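Local structure of laminin subunit ALPHA-1 (Mus musculus, 2JD4) at residues A[361-364]-A[365-368]. The protein is a chain of the basement membrane protein laminin-111, whose LG4-5 domain pair probably helps attach laminin to cell surfaces. The protein carries 4 engineered substitutions. Sequence-based numbering, arbitrary orientation.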
loop_
_atom_site.group_PDB
_atom_site.type_symbol
_atom_site.label_atom_id
_atom_site.label_comp_id
_atom_site.label_asym_id
_atom_site.label_seq_id
_atom_site.Cartn_x
_atom_site.Cartn_y
_atom_site.Cartn_z
ATOM N N SER A 361 6.465 0.119 10.014
ATOM C CA SER A 361 5.480 -0.574 9.192
ATOM C C SER A 361 5.974 -0.748 7.757
ATOM O O SER A 361 6.489 0.184 7.143
ATOM C CB SER A 361 4.142 0.178 9.220
ATOM O OG SER A 361 4.317 1.558 8.970
ATOM N N LEU A 362 5.812 -1.959 7.237
ATOM C CA LEU A 362 6.254 -2.299 5.893
ATOM C C LEU A 362 5.217 -1.951 4.834
ATOM O O LEU A 362 4.072 -2.382 4.909
ATOM C CB LEU A 362 6.576 -3.793 5.815
ATOM C CG LEU A 362 7.473 -4.359 6.920
ATOM C CD1 LEU A 362 7.698 -5.839 6.661
ATOM C CD2 LEU A 362 8.801 -3.611 6.965
ATOM N N ASP A 363 5.639 -1.179 3.842
ATOM C CA ASP A 363 4.767 -0.763 2.754
ATOM C C ASP A 363 5.046 -1.654 1.552
ATOM O O ASP A 363 6.058 -1.503 0.879
ATOM C CB ASP A 363 5.051 0.704 2.410
ATOM C CG ASP A 363 4.194 1.223 1.269
ATOM O OD1 ASP A 363 3.303 0.494 0.788
ATOM O OD2 ASP A 363 4.423 2.379 0.855
ATOM N N LEU A 364 4.138 -2.582 1.285
ATOM C CA LEU A 364 4.305 -3.515 0.172
ATOM C C LEU A 364 4.400 -2.857 -1.210
ATOM O O LEU A 364 4.846 -3.489 -2.166
ATOM C CB LEU A 364 3.171 -4.544 0.197
ATOM C CG LEU A 364 3.138 -5.425 1.454
ATOM C CD1 LEU A 364 1.879 -6.264 1.472
ATOM C CD2 LEU A 364 4.365 -6.320 1.490
ATOM N N SER A 365 3.989 -1.596 -1.333
ATOM C CA SER A 365 4.084 -0.932 -2.632
ATOM C C SER A 365 5.549 -0.647 -2.987
ATOM O O SER A 365 5.866 -0.301 -4.129
ATOM C CB SER A 365 3.283 0.376 -2.637
ATOM O OG SER A 365 3.817 1.309 -1.717
ATOM N N ARG A 366 6.438 -0.818 -2.010
ATOM C CA ARG A 366 7.869 -0.566 -2.200
ATOM C C ARG A 366 8.664 -1.823 -2.542
ATOM O O ARG A 366 9.889 -1.776 -2.624
ATOM C CB ARG A 366 8.468 0.050 -0.931
ATOM C CG ARG A 366 7.770 1.304 -0.439
ATOM C CD ARG A 366 8.368 1.755 0.883
ATOM N NE ARG A 366 9.795 2.033 0.762
ATOM C CZ ARG A 366 10.618 2.201 1.793
ATOM N NH1 ARG A 366 10.159 2.117 3.035
ATOM N NH2 ARG A 366 11.903 2.453 1.581
ATOM N N ALA A 367 7.977 -2.944 -2.720
ATOM C CA ALA A 367 8.648 -4.201 -3.046
ATOM C C ALA A 367 9.522 -4.046 -4.288
ATOM O O ALA A 367 9.131 -3.375 -5.240
ATOM C CB ALA A 367 7.609 -5.300 -3.271
ATOM N N PHE A 368 10.707 -4.656 -4.282
ATOM C CA PHE A 368 11.596 -4.567 -5.436
ATOM C C PHE A 368 11.322 -5.701 -6.426
ATOM O O PHE A 368 11.747 -5.650 -7.579
ATOM C CB PHE A 368 13.072 -4.556 -4.986
ATOM C CG PHE A 368 13.525 -5.812 -4.271
ATOM C CD1 PHE A 368 13.959 -6.923 -4.992
ATOM C CD2 PHE A 368 13.559 -5.863 -2.878
ATOM C CE1 PHE A 368 14.426 -8.068 -4.335
ATOM C CE2 PHE A 368 14.022 -6.997 -2.214
ATOM C CZ PHE A 368 14.459 -8.104 -2.944
HETATM O O HOH W 1 8.582 -0.063 3.801
#
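D363 OD1 takes two hydrogen bonds from S365, from the hydroxyl OG at 2.7 Å and the backbone N at 3.1 Å. Both donors come from the same face of the carboxylate, well above its plane. The carboxylate reaches them because CG lies anti to the backbone N of D363 (chi1 179°), which turns the group forward. The bond from S365 N closes an Asx turn at the start of the 3-10 turn. S365 OG sits between its own backbone N and carbonyl carbon (chi1 64°), and from there it faces the acid. In the main chain, R366 N bonds to D363 O at 3.0 Å, and A367 N to L364 O at 3.2 Å. R366 crosses D363 at about a right angle, its aliphatic CD 3.8 Å from D363 CB. The guanidinium makes no salt bridge with the carboxylate; a water accepts from D363 N and, weakly, from R366 NH1. H376 NE2 also hydrogen-bonds D363 OD1. With an alanine in place of D363, S365 N, S365 OG and H376 NE2 would probably all lose their shared acceptor, and the turn would be less firmly held. The turn links strands 360-361 and 369-374 in the second laminin G domain. L364 packs on strands 201-204 and 207-212. Q28, in a loop of the first laminin G domain, touches D363, S365 and R366, so the polar face lies against the neighbouring domain.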